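AT5g51070/K3K7_27 (Arabidopsis thaliana, PDB 5GKM) is the N-terminal domain of the Clp chaperone ClpD, whose full-length form probably binds and hydrolyses ATP as the chaperone partner of a caseinolytic protease. Local coordinates at residues T11-R16 and I43-D48; M32-H37 and P94-T99; G51-G56 and A151-R156; R63-S68 and G136-R141; E104-Y109 and E121-G126. All blocks are in the same frame, centred on the assembly; numbering follows the deposited sequence. Where two conformers were deposited one is given.

Contact 1: T11-R16 and I43-D48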
# COMPACT_ATOMS: atom_id res chain seq x y z
N THR A 11 -9.12 -6.08 8.41
CA THR A 11 -8.59 -6.29 9.71
C THR A 11 -8.05 -5.00 10.32
O THR A 11 -7.78 -4.04 9.66
CB THR A 11 -7.48 -7.32 9.76
OG1 THR A 11 -6.30 -6.82 9.15
CG2 THR A 11 -7.92 -8.62 9.09
N GLU A 12 -7.91 -5.06 11.63
CA GLU A 12 -7.22 -3.92 12.39
C GLU A 12 -5.76 -3.45 11.81
O GLU A 12 -5.55 -2.33 11.61
CB GLU A 12 -7.07 -4.26 13.88
CG GLU A 12 -6.38 -3.18 14.67
CD GLU A 12 -5.92 -3.65 16.06
OE1 GLU A 12 -6.31 -4.74 16.53
OE2 GLU A 12 -5.07 -2.98 16.65
N ARG A 13 -4.99 -4.45 11.42
CA ARG A 13 -3.76 -4.19 10.76
C ARG A 13 -4.00 -3.53 9.41
O ARG A 13 -3.26 -2.70 9.04
CB ARG A 13 -2.91 -5.43 10.50
CG ARG A 13 -2.49 -6.18 11.73
CD ARG A 13 -1.53 -7.33 11.42
NE ARG A 13 -0.46 -6.85 10.59
CZ ARG A 13 0.03 -7.51 9.58
NH1 ARG A 13 -0.41 -8.71 9.29
NH2 ARG A 13 0.96 -6.94 8.83
N ALA A 14 -4.98 -4.02 8.68
CA ALA A 14 -5.18 -3.46 7.37
C ALA A 14 -5.61 -1.99 7.45
O ALA A 14 -5.22 -1.20 6.67
CB ALA A 14 -6.21 -4.26 6.61
N ILE A 15 -6.48 -1.73 8.39
CA ILE A 15 -6.99 -0.40 8.60
C ILE A 15 -5.85 0.53 9.02
O ILE A 15 -5.79 1.60 8.57
CB ILE A 15 -8.11 -0.36 9.65
CG1 ILE A 15 -9.31 -1.17 9.20
CG2 ILE A 15 -8.49 1.06 10.02
CD1 ILE A 15 -10.07 -0.48 8.16
N ARG A 16 -4.96 0.03 9.85
CA ARG A 16 -3.85 0.83 10.27
C ARG A 16 -2.94 1.18 9.10
O ARG A 16 -2.52 2.27 8.96
CB ARG A 16 -3.10 0.14 11.40
CG ARG A 16 -1.96 0.90 12.00
CD ARG A 16 -1.31 0.03 13.08
NE ARG A 16 -2.23 -0.33 14.12
CZ ARG A 16 -2.47 -1.57 14.47
NH1 ARG A 16 -1.90 -2.58 13.81
NH2 ARG A 16 -3.31 -1.79 15.44
N ILE A 43 4.39 -0.81 4.55
CA ILE A 43 5.72 -0.93 5.13
C ILE A 43 5.77 -0.40 6.56
O ILE A 43 6.29 -1.04 7.41
CB ILE A 43 6.81 -0.25 4.26
CG1 ILE A 43 6.91 -0.97 2.91
CG2 ILE A 43 8.16 -0.23 4.94
CD1 ILE A 43 7.66 -0.22 1.86
N ALA A 44 5.14 0.73 6.77
CA ALA A 44 5.13 1.28 8.10
C ALA A 44 4.41 0.39 9.12
O ALA A 44 4.72 0.37 10.27
CB ALA A 44 4.53 2.67 8.10
N GLU A 45 3.35 -0.24 8.69
CA GLU A 45 2.56 -1.07 9.56
C GLU A 45 3.23 -2.40 9.95
O GLU A 45 3.03 -2.88 11.03
CB GLU A 45 1.16 -1.27 8.98
CG GLU A 45 0.15 -1.95 9.88
CD GLU A 45 0.36 -3.44 9.98
OE1 GLU A 45 0.85 -4.04 9.05
OE2 GLU A 45 -0.04 -3.95 11.00
N ASP A 46 3.97 -2.98 9.02
CA ASP A 46 4.41 -4.36 9.21
C ASP A 46 5.46 -4.42 10.35
O ASP A 46 6.40 -3.76 10.29
CB ASP A 46 4.94 -4.86 7.87
CG ASP A 46 5.27 -6.34 7.85
OD1 ASP A 46 5.26 -6.97 8.87
OD2 ASP A 46 5.48 -6.80 6.79
N ARG A 47 5.19 -5.23 11.35
CA ARG A 47 6.03 -5.36 12.52
C ARG A 47 6.98 -6.54 12.40
O ARG A 47 7.59 -6.90 13.34
CB ARG A 47 5.19 -5.48 13.81
CG ARG A 47 4.35 -4.25 14.14
CD ARG A 47 3.52 -4.37 15.40
NE ARG A 47 2.45 -3.40 15.50
CZ ARG A 47 1.65 -3.27 16.54
NH1 ARG A 47 1.78 -4.04 17.59
NH2 ARG A 47 0.69 -2.40 16.53
N ASP A 48 7.09 -7.13 11.23
CA ASP A 48 7.97 -8.26 11.02
C ASP A 48 9.38 -7.80 11.30
O ASP A 48 9.81 -6.85 10.79
CB ASP A 48 7.85 -8.73 9.57
CG ASP A 48 8.62 -10.00 9.28
OD1 ASP A 48 9.59 -10.24 9.98
OD2 ASP A 48 8.23 -10.70 8.34
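Arg13 meets Glu45 side-on, with the two side chains crossing at about a right angle. NE of Arg13 gives its hydrogen to Glu45 OE2 at 3.0 Å, and NH2 of Arg13 gives one to Glu45 OE1 at 2.9 Å, so a two-nitrogen salt bridge holds both carboxylate oxygens on their syn sides. The planes are not flush: guanidinium and carboxylate stand 35° apart, and the NH2 bond is the more tilted of the two. Glu45 reaches this position because its chain folds back at chi2 (-76°), which swings the acid over the CB and CG of Arg13 and brings OE2 to 3.3 Å from Arg13 CB. Arg16, one helical turn further on, approaches the same carboxylate from another direction. Its NH1 lies 3.6 Å from Glu45 OE2, a long salt bridge, but here the two planes are nearly coplanar (18°), with the oxygen at the guanidinium edge. One face of the Arg16 guanidinium carries the NH2 of Arg47, 3.8 Å from Arg16 NH1, a close pair of like charges that the acids around them probably moderate. Two positive groups thus share one buried acid, which would favour its ionised form. NH1 of Arg13 forms a second salt bridge, to Glu121 of helix 120-130, and Asp46, past the end of helix 35-45, forms an Asx turn by accepting from Asp48 N. Arg13, Arg16 and Glu45 make up a salt-bridge network that ties the start of helix 12-27 to the C-terminal end of helix 35-45 in this all-helical Clp N-terminal domain.

Contact 2: M32-H37 and P94-T99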
# COMPACT_ATOMS: atom_id res chain seq x y z
N MET A 32 -3.86 13.36 -1.90
CA MET A 32 -4.53 12.16 -2.27
C MET A 32 -3.55 11.01 -2.16
O MET A 32 -2.44 11.16 -2.43
CB MET A 32 -5.00 12.31 -3.69
CG MET A 32 -5.64 11.08 -4.21
SD MET A 32 -6.44 11.36 -5.77
CE MET A 32 -8.03 11.67 -5.10
N VAL A 33 -4.04 9.85 -1.77
CA VAL A 33 -3.19 8.71 -1.58
C VAL A 33 -3.12 7.91 -2.88
O VAL A 33 -4.08 7.42 -3.34
CB VAL A 33 -3.82 7.77 -0.54
CG1 VAL A 33 -2.98 6.53 -0.37
CG2 VAL A 33 -3.95 8.46 0.78
N TYR A 34 -1.94 7.84 -3.44
CA TYR A 34 -1.69 7.03 -4.60
C TYR A 34 -0.98 5.74 -4.16
O TYR A 34 -0.74 5.56 -3.03
CB TYR A 34 -0.92 7.79 -5.67
CG TYR A 34 -1.72 8.81 -6.45
CD1 TYR A 34 -1.92 10.06 -5.96
CD2 TYR A 34 -2.22 8.50 -7.67
CE1 TYR A 34 -2.64 10.99 -6.69
CE2 TYR A 34 -2.94 9.41 -8.41
CZ TYR A 34 -3.17 10.65 -7.90
OH TYR A 34 -3.85 11.56 -8.66
N THR A 35 -0.72 4.84 -5.09
CA THR A 35 -0.33 3.51 -4.69
C THR A 35 1.03 3.42 -4.05
O THR A 35 1.26 2.56 -3.29
CB THR A 35 -0.52 2.46 -5.80
OG1 THR A 35 0.12 2.86 -6.98
CG2 THR A 35 -1.96 2.29 -6.03
N GLN A 36 1.93 4.31 -4.43
CA GLN A 36 3.21 4.35 -3.74
C GLN A 36 3.06 4.73 -2.25
O GLN A 36 3.83 4.36 -1.45
CB GLN A 36 4.24 5.23 -4.46
CG GLN A 36 3.97 6.72 -4.40
CD GLN A 36 3.07 7.22 -5.50
OE1 GLN A 36 2.34 6.49 -6.10
NE2 GLN A 36 3.16 8.50 -5.75
N HIS A 37 2.08 5.55 -1.96
CA HIS A 37 1.77 5.89 -0.61
C HIS A 37 1.20 4.75 0.19
O HIS A 37 1.45 4.60 1.33
CB HIS A 37 0.92 7.14 -0.52
CG HIS A 37 1.40 8.24 -1.40
ND1 HIS A 37 0.63 8.82 -2.34
CD2 HIS A 37 2.63 8.86 -1.47
CE1 HIS A 37 1.35 9.74 -2.98
NE2 HIS A 37 2.57 9.77 -2.43
N PRO A 94 -8.45 11.57 0.60
CA PRO A 94 -9.04 10.65 -0.35
C PRO A 94 -8.00 9.77 -0.98
O PRO A 94 -6.86 10.04 -0.96
CB PRO A 94 -9.66 11.57 -1.40
CG PRO A 94 -8.80 12.78 -1.38
CD PRO A 94 -8.47 12.95 0.06
N PHE A 95 -8.52 8.70 -1.57
CA PHE A 95 -7.72 7.70 -2.24
C PHE A 95 -7.87 7.82 -3.74
O PHE A 95 -8.91 8.06 -4.22
CB PHE A 95 -8.15 6.30 -1.81
CG PHE A 95 -8.04 6.10 -0.33
CD1 PHE A 95 -6.84 5.89 0.22
CD2 PHE A 95 -9.12 6.16 0.48
CE1 PHE A 95 -6.70 5.75 1.54
CE2 PHE A 95 -8.99 5.99 1.82
CZ PHE A 95 -7.78 5.81 2.35
N SER A 96 -6.78 7.61 -4.46
CA SER A 96 -6.82 7.69 -5.90
C SER A 96 -7.57 6.53 -6.53
O SER A 96 -7.82 5.59 -5.92
CB SER A 96 -5.42 7.74 -6.46
OG SER A 96 -4.81 6.53 -6.40
N ILE A 97 -7.93 6.68 -7.80
CA ILE A 97 -8.61 5.62 -8.50
C ILE A 97 -7.73 4.40 -8.46
O ILE A 97 -8.19 3.36 -8.22
CB ILE A 97 -8.81 6.03 -9.96
CG1 ILE A 97 -9.90 7.07 -10.00
CG2 ILE A 97 -9.21 4.86 -10.84
CD1 ILE A 97 -9.87 7.90 -11.28
N SER A 98 -6.46 4.60 -8.73
CA SER A 98 -5.54 3.30 -8.64
C SER A 98 -5.57 2.56 -7.20
O SER A 98 -5.60 1.41 -7.11
CB SER A 98 -4.12 3.73 -9.04
OG SER A 98 -3.66 4.87 -8.31
N THR A 99 -5.51 3.42 -6.19
CA THR A 99 -5.55 2.92 -4.87
C THR A 99 -6.88 2.22 -4.62
O THR A 99 -6.89 1.23 -4.03
CB THR A 99 -5.29 4.05 -3.83
OG1 THR A 99 -4.04 4.62 -4.11
CG2 THR A 99 -5.31 3.48 -2.42
O HOH W 1 -1.17 5.05 -8.06
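Val33 O is the central acceptor between 32-37 and 94-99, taking Ser96 N at 2.9 Å and the hydroxyl of Thr99 OG1, also at 2.9 Å. The two donors come from opposite faces of the carbonyl plane, the hydroxyl well above it and the amide tilted by 25°. On the other side of the same residue, Val33 N donates to Pro94 O at 2.9 Å. This pair of backbone bonds makes a single beta bridge between Val33 and Phe95, in a domain without beta strands. Beside it, Val33 CB rests 3.6 Å from Phe95 CD1, the two side chains running alongside each other in the same direction. Met32 lies across Pro94, its CE 4.0 Å from Pro94 CG, while its sulfur passes over CA and CB of Ser96. Ser96 CB in turn sits over one face of the Tyr34 ring, a CH-pi contact 3.7 Å from the centroid and 19° off the normal. Two helices begin directly after the bridge: Tyr34 and Ser96 are the N-cap residues of helices 35-45 and 97-112, so the short pairing sets their N-terminal ends side by side in the Clp N-terminal fold. Further out, CG2 of Thr35 packs against the start of helix 97-112, and a water accepts from Thr35 N. Tyr34 N is held by ND1 of His37, lying in that ring's plane. Tyr34 OH reaches Glu81 N, and Thr35 OG1 pairs with Asp131.

Contact 3: G51-G56 and A151-R156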
# COMPACT_ATOMS: atom_id res chain seq x y z
N GLY A 51 11.70 -7.10 8.36
CA GLY A 51 11.31 -6.06 7.44
C GLY A 51 10.04 -6.42 6.69
O GLY A 51 9.47 -7.40 6.96
N PHE A 52 9.63 -5.54 5.78
CA PHE A 52 8.34 -5.68 5.12
C PHE A 52 8.33 -6.99 4.32
O PHE A 52 9.14 -7.20 3.51
CB PHE A 52 8.20 -4.48 4.15
CG PHE A 52 7.00 -4.52 3.22
CD1 PHE A 52 5.74 -4.56 3.71
CD2 PHE A 52 7.18 -4.49 1.87
CE1 PHE A 52 4.66 -4.55 2.88
CE2 PHE A 52 6.11 -4.48 1.02
CZ PHE A 52 4.85 -4.54 1.54
N LEU A 53 7.39 -7.83 4.68
CA LEU A 53 7.20 -9.14 4.07
C LEU A 53 8.51 -9.96 4.12
O LEU A 53 8.76 -10.78 3.29
CB LEU A 53 6.62 -9.00 2.66
CG LEU A 53 5.18 -8.56 2.61
CD1 LEU A 53 4.78 -8.22 1.20
CD2 LEU A 53 4.26 -9.61 3.17
N GLY A 54 9.31 -9.67 5.12
CA GLY A 54 10.53 -10.39 5.38
C GLY A 54 11.65 -10.01 4.48
O GLY A 54 12.65 -10.68 4.43
N SER A 55 11.47 -8.94 3.74
CA SER A 55 12.40 -8.51 2.73
C SER A 55 13.58 -7.64 3.12
O SER A 55 14.38 -7.30 2.28
CB SER A 55 11.64 -7.71 1.69
OG SER A 55 11.34 -6.44 2.20
N GLY A 56 13.63 -7.18 4.35
CA GLY A 56 14.64 -6.24 4.71
C GLY A 56 14.39 -4.79 4.32
O GLY A 56 15.18 -3.94 4.59
N ALA A 151 4.57 -13.37 -3.33
CA ALA A 151 4.61 -14.72 -2.85
C ALA A 151 4.73 -14.79 -1.36
O ALA A 151 4.07 -15.55 -0.76
CB ALA A 151 5.72 -15.52 -3.51
N ALA A 152 5.57 -13.93 -0.80
CA ALA A 152 5.71 -13.89 0.62
C ALA A 152 4.39 -13.52 1.31
O ALA A 152 4.12 -13.98 2.34
CB ALA A 152 6.81 -12.93 1.04
N ALA A 153 3.62 -12.63 0.71
CA ALA A 153 2.37 -12.27 1.29
C ALA A 153 1.41 -13.45 1.28
O ALA A 153 0.72 -13.68 2.19
CB ALA A 153 1.75 -11.08 0.56
N LEU A 154 1.39 -14.15 0.17
CA LEU A 154 0.54 -15.32 0.07
C LEU A 154 0.95 -16.38 1.09
O LEU A 154 0.12 -17.04 1.64
CB LEU A 154 0.56 -15.87 -1.35
CG LEU A 154 -0.14 -15.03 -2.40
CD1 LEU A 154 0.19 -15.45 -3.79
CD2 LEU A 154 -1.65 -14.89 -2.26
N THR A 155 2.24 -16.52 1.31
CA THR A 155 2.75 -17.44 2.30
C THR A 155 2.29 -17.10 3.70
O THR A 155 1.84 -17.96 4.43
CB THR A 155 4.27 -17.60 2.20
OG1 THR A 155 4.59 -18.11 0.91
CG2 THR A 155 4.78 -18.50 3.23
N ARG A 156 2.28 -15.83 4.03
CA ARG A 156 1.78 -15.42 5.30
C ARG A 156 0.31 -15.76 5.51
O ARG A 156 -0.09 -16.16 6.56
CB ARG A 156 1.93 -13.92 5.47
CG ARG A 156 3.24 -13.49 6.04
CD ARG A 156 3.15 -12.06 6.42
NE ARG A 156 4.40 -11.45 6.72
CZ ARG A 156 4.56 -10.17 6.99
NH1 ARG A 156 3.54 -9.33 6.99
NH2 ARG A 156 5.74 -9.73 7.23
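Leu53 sends CG opposite its own carbonyl carbon (chi1 -72°), and chi2 (170°) sets CD1 anti to CA, so that the other methyl, CD2, swings toward helix 146-158; Arg156, stretched out from CG to NE, leaves that helix at a steep angle and reaches across to the loop. The methyl CD2 of Leu53 lies over the centre of one guanidinium face, 3.9 Å from Arg156 CZ, so the flat cation spreads across the leucine. Its NH2 continues past the side chain to 3.5 Å from Leu53 CA, over the backbone. The same CD2 also packs on the helix itself, at 3.9 Å from Ala153 CB, while CD1 turns to the face of the Phe52 ring. Ala152 CB packs on the loop backbone, 3.7 Å from Leu53 O. The contact joins the loop between helices 35-45 and 59-71 to the last helix of the Clp N-terminal domain, with no hydrogen bond between the two segments. Small residues on the helix let the loop come near, with CA atoms of Leu53 and Ala152 6.1 Å apart. The turn is held from within: Gly54 N bonds to Gly51 O, and Phe52 O accepts both the amide and the hydroxyl of Ser55. Around its rim the guanidinium is held by salt bridges of NH2 to Asp46 and Asp48 and of NH1 to Glu121, while Asp46 also accepts from Leu53 N.

Contact 4: R63-S68 and G136-R141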
# COMPACT_ATOMS: atom_id res chain seq x y z
N ARG A 63 10.74 5.62 2.14
CA ARG A 63 10.40 7.03 2.02
C ARG A 63 11.38 7.85 1.16
O ARG A 63 10.96 8.62 0.36
CB ARG A 63 10.35 7.66 3.41
CG ARG A 63 9.20 7.23 4.26
CD ARG A 63 9.34 7.89 5.63
NE ARG A 63 8.21 7.61 6.49
CZ ARG A 63 8.32 7.38 7.77
NH1 ARG A 63 9.50 7.44 8.33
NH2 ARG A 63 7.26 7.07 8.49
N GLU A 64 12.66 7.59 1.27
CA GLU A 64 13.64 8.24 0.41
C GLU A 64 13.42 7.96 -1.05
O GLU A 64 13.55 8.81 -1.87
CB GLU A 64 15.04 7.78 0.75
CG GLU A 64 15.49 8.25 2.09
CD GLU A 64 16.76 7.61 2.59
OE1 GLU A 64 17.45 6.97 1.80
OE2 GLU A 64 17.04 7.78 3.78
N ALA A 65 13.09 6.72 -1.33
CA ALA A 65 12.87 6.34 -2.67
C ALA A 65 11.70 7.07 -3.23
O ALA A 65 11.74 7.51 -4.32
CB ALA A 65 12.65 4.84 -2.76
N VAL A 66 10.62 7.13 -2.46
CA VAL A 66 9.42 7.73 -2.98
C VAL A 66 9.59 9.23 -3.28
O VAL A 66 9.12 9.73 -4.27
CB VAL A 66 8.24 7.47 -2.03
CG1 VAL A 66 7.03 8.31 -2.41
CG2 VAL A 66 7.83 6.00 -2.14
N TRP A 67 10.21 9.89 -2.35
CA TRP A 67 10.45 11.28 -2.52
C TRP A 67 11.28 11.51 -3.76
O TRP A 67 10.92 12.31 -4.64
CB TRP A 67 11.15 11.85 -1.29
CG TRP A 67 11.50 13.30 -1.50
CD1 TRP A 67 12.73 13.83 -1.76
CD2 TRP A 67 10.59 14.44 -1.51
NE1 TRP A 67 12.67 15.17 -1.92
CE2 TRP A 67 11.42 15.60 -1.78
CE3 TRP A 67 9.25 14.62 -1.29
CZ2 TRP A 67 10.89 16.88 -1.87
CZ3 TRP A 67 8.73 15.91 -1.39
CH2 TRP A 67 9.54 17.01 -1.68
N SER A 68 12.32 10.70 -3.90
CA SER A 68 13.19 10.88 -5.01
C SER A 68 12.49 10.68 -6.35
O SER A 68 12.62 11.46 -7.27
CB SER A 68 14.37 9.95 -4.86
OG SER A 68 15.17 10.10 -5.97
N GLY A 136 5.98 -0.74 -8.27
CA GLY A 136 7.12 -1.30 -8.90
C GLY A 136 8.26 -0.34 -9.01
O GLY A 136 9.36 -0.77 -8.89
N ARG A 137 7.99 0.91 -9.27
CA ARG A 137 9.09 1.84 -9.38
C ARG A 137 9.86 1.97 -8.08
O ARG A 137 11.04 2.06 -8.08
CB ARG A 137 8.59 3.20 -9.81
CG ARG A 137 7.90 3.19 -11.15
CD ARG A 137 7.27 4.53 -11.45
NE ARG A 137 8.25 5.50 -11.83
CZ ARG A 137 7.98 6.77 -12.07
NH1 ARG A 137 6.74 7.20 -11.98
NH2 ARG A 137 8.92 7.62 -12.42
N VAL A 138 9.14 2.03 -6.98
CA VAL A 138 9.77 2.08 -5.70
C VAL A 138 10.57 0.81 -5.38
O VAL A 138 11.65 0.88 -4.93
CB VAL A 138 8.72 2.26 -4.60
CG1 VAL A 138 9.34 2.30 -3.22
CG2 VAL A 138 7.90 3.49 -4.85
N LEU A 139 9.97 -0.34 -5.65
CA LEU A 139 10.65 -1.57 -5.38
C LEU A 139 11.92 -1.69 -6.23
O LEU A 139 12.90 -2.16 -5.77
CB LEU A 139 9.72 -2.78 -5.51
CG LEU A 139 8.57 -2.80 -4.51
CD1 LEU A 139 7.64 -3.95 -4.79
CD2 LEU A 139 9.05 -2.96 -3.08
N LYS A 140 11.83 -1.24 -7.45
CA LYS A 140 12.99 -1.29 -8.31
C LYS A 140 14.10 -0.42 -7.75
O LYS A 140 15.22 -0.79 -7.76
CB LYS A 140 12.65 -0.87 -9.73
CG LYS A 140 13.84 -0.88 -10.68
CD LYS A 140 13.44 -0.54 -12.09
CE LYS A 140 14.54 -0.95 -13.08
NZ LYS A 140 14.68 0.03 -14.19
N ARG A 141 13.74 0.74 -7.26
CA ARG A 141 14.71 1.61 -6.67
C ARG A 141 15.32 0.99 -5.44
O ARG A 141 16.46 1.18 -5.15
CB ARG A 141 14.11 2.99 -6.41
CG ARG A 141 15.03 3.95 -5.72
CD ARG A 141 16.05 4.48 -6.73
NE ARG A 141 15.51 5.29 -7.80
CZ ARG A 141 15.44 6.61 -7.78
NH1 ARG A 141 15.85 7.26 -6.73
NH2 ARG A 141 14.95 7.28 -8.78
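Val138 is the first residue of helix 134-142 to touch helix 59-71, in a helix-helix packing of the all-helical Clp N-terminal domain. The two short axes pass 9.3 Å apart at 120°, steeply crossed, and the backbones come nearest at Ala65 and Val138. Both branches of Val138 point across: CG2 meets CG2 of Val66 at 3.7 Å, and CG1 lies 4.2 Å from Ala65 CB. The two valines cross at a slant, and the alanine fills the flank with its single methyl. Gln36 of helix 35-45 touches both valines, with Leu40 against Val66 and Leu39 against Val138. One turn later comes Arg141, which leaves the helix with CG opposite the backbone N (chi1 177°) and then folds at chi2 and chi3. The first part of this chain is apolar padding, with CG 3.9 Å from Ala65 CB; the folds then turn the charged end along helix 59-71 toward its C-terminal part. There the guanidinium reaches Ser68 at the surface. Ser68 OG lies at the edge of that flat group, close to its plane, and accepts from Arg141 NH1 at 3.0 Å with an N-H...O angle of 155°.

Contact 5: E104-Y109 and E121-G126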
# COMPACT_ATOMS: atom_id res chain seq x y z
N GLU A 104 -10.11 -2.88 -4.00
CA GLU A 104 -11.12 -3.79 -4.55
C GLU A 104 -10.49 -5.13 -4.88
O GLU A 104 -11.05 -6.12 -4.61
CB GLU A 104 -11.90 -3.22 -5.76
CG GLU A 104 -12.84 -4.22 -6.45
CD GLU A 104 -13.98 -4.79 -5.58
OE1 GLU A 104 -14.32 -4.22 -4.56
OE2 GLU A 104 -14.57 -5.82 -5.96
N ALA A 105 -9.29 -5.09 -5.41
CA ALA A 105 -8.60 -6.34 -5.69
C ALA A 105 -8.34 -7.14 -4.42
O ALA A 105 -8.40 -8.30 -4.42
CB ALA A 105 -7.29 -6.12 -6.42
N ALA A 106 -7.99 -6.44 -3.36
CA ALA A 106 -7.72 -7.10 -2.11
C ALA A 106 -8.94 -7.84 -1.63
O ALA A 106 -8.87 -8.92 -1.15
CB ALA A 106 -7.31 -6.08 -1.06
N VAL A 107 -10.06 -7.19 -1.78
CA VAL A 107 -11.33 -7.80 -1.38
C VAL A 107 -11.62 -9.05 -2.22
O VAL A 107 -12.05 -10.04 -1.73
CB VAL A 107 -12.52 -6.83 -1.56
CG1 VAL A 107 -13.83 -7.53 -1.23
CG2 VAL A 107 -12.37 -5.66 -0.61
N GLU A 108 -11.39 -8.90 -3.50
CA GLU A 108 -11.62 -10.04 -4.39
C GLU A 108 -10.74 -11.26 -4.12
O GLU A 108 -11.20 -12.35 -4.10
CB GLU A 108 -11.51 -9.60 -5.85
CG GLU A 108 -12.67 -8.68 -6.25
CD GLU A 108 -12.47 -7.95 -7.54
OE1 GLU A 108 -11.62 -8.33 -8.30
OE2 GLU A 108 -13.19 -7.00 -7.83
N TYR A 109 -9.48 -11.01 -3.93
CA TYR A 109 -8.55 -12.06 -3.63
C TYR A 109 -8.96 -12.74 -2.33
O TYR A 109 -8.90 -13.92 -2.21
CB TYR A 109 -7.14 -11.49 -3.49
CG TYR A 109 -6.45 -11.12 -4.78
CD1 TYR A 109 -6.49 -11.94 -5.88
CD2 TYR A 109 -5.74 -9.98 -4.89
CE1 TYR A 109 -5.86 -11.61 -7.04
CE2 TYR A 109 -5.11 -9.63 -6.07
CZ TYR A 109 -5.14 -10.45 -7.14
OH TYR A 109 -4.52 -10.12 -8.29
N GLU A 121 -1.88 -8.34 3.84
CA GLU A 121 -1.30 -9.22 2.86
C GLU A 121 -2.15 -9.28 1.58
O GLU A 121 -1.65 -9.36 0.54
CB GLU A 121 -1.06 -10.58 3.46
CG GLU A 121 0.06 -10.53 4.46
CD GLU A 121 -0.34 -10.00 5.83
OE1 GLU A 121 -1.46 -9.92 6.21
OE2 GLU A 121 0.58 -9.74 6.53
N HIS A 122 -3.46 -9.26 1.74
CA HIS A 122 -4.34 -9.18 0.61
C HIS A 122 -4.18 -7.88 -0.14
O HIS A 122 -4.26 -7.84 -1.31
CB HIS A 122 -5.80 -9.27 1.01
CG HIS A 122 -6.19 -10.58 1.64
ND1 HIS A 122 -6.58 -10.70 2.90
CD2 HIS A 122 -6.24 -11.83 1.11
CE1 HIS A 122 -6.87 -11.96 3.15
NE2 HIS A 122 -6.65 -12.65 2.06
N ILE A 123 -4.02 -6.80 0.61
CA ILE A 123 -3.75 -5.50 0.01
C ILE A 123 -2.44 -5.50 -0.75
O ILE A 123 -2.35 -4.96 -1.78
CB ILE A 123 -3.78 -4.32 1.03
CG1 ILE A 123 -5.14 -4.29 1.73
CG2 ILE A 123 -3.42 -3.01 0.33
CD1 ILE A 123 -5.24 -3.35 2.91
N ALA A 124 -1.44 -6.13 -0.18
CA ALA A 124 -0.17 -6.22 -0.89
C ALA A 124 -0.28 -7.00 -2.21
O ALA A 124 0.27 -6.62 -3.16
CB ALA A 124 0.91 -6.83 -0.01
N VAL A 125 -1.03 -8.08 -2.17
CA VAL A 125 -1.18 -8.86 -3.39
C VAL A 125 -1.86 -8.00 -4.43
O VAL A 125 -1.49 -8.01 -5.53
CB VAL A 125 -1.97 -10.17 -3.19
CG1 VAL A 125 -2.12 -10.91 -4.51
CG2 VAL A 125 -1.21 -11.04 -2.21
N GLY A 126 -2.83 -7.23 -4.00
CA GLY A 126 -3.49 -6.32 -4.90
C GLY A 126 -2.55 -5.27 -5.44
O GLY A 126 -2.54 -4.99 -6.58
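The Tyr109 ring bears Val125 on one face and has Gly126 at its edge. CG1 of Val125 stands above the face toward the rim, in a CH-pi contact 4.0 Å from the ring centroid and 26° off its normal, with CE2 of Tyr109 the nearest carbon at 3.6 Å. In the plane of the same ring, Gly126 CA comes to 3.9 Å from Tyr109 CE2. The ring reaches across because CG of Tyr109 is turned opposite the carbonyl carbon (chi1 -75°), and it crosses Val125 at a slant. The His122 imidazole sits obliquely near the backbone of helix 97-112; its ND1 is held by Ala119 N, which limits the turning of the ring. Away from the rings the backbones come very near, with CA atoms of Ala106 and Ile123 4.8 Å apart. Ala106 CB enters the groove of the facing helix, 3.5 Å from His122 O and 4.0 Å from Ile123 CG1. Ala105 CB rests on Gly126 CA, where the absence of a side chain permits the close approach. With alanines on one side and a glycine on the other, the axes pass only 7.6 Å apart at 117°, a close helix-helix crossing made possible by small residues. Tyr109 OH extends past the contact to the hydroxyl of Thr129. Helix 120-130 is covered on further sides as well: Leu38 and Leu42 of helix 35-45 pack on Ile123, and Thr150 and Leu154 of helix 146-158 on Val125, so that it runs through the interior between helices 97-112, 35-45 and 146-158.

In the fold
Contacts 1, 3 and 5 are joined by charge, with centres 13 to 14 Å apart. Arg13 NH1 of contact 1 and Arg156 NH1 of contact 3 both reach Glu121 OE2 in contact 5, at 3.1 and 3.0 Å, while Arg156 NH2 returns to Asp48 OD2 of contact 1 at 2.9 Å. Contacts 2 and 4 meet through apolar packing instead: Gln36 CG lies 4.0 Å from Val66 CG1. Contacts 1 and 2 share helix 35-45 but stand on opposite sides of the chain's centre, about 17 Å between centres. Contacts 2 and 5 share helix 97-112, while contact 5 is nested along the chain within the loops closed by contacts 3 and 4.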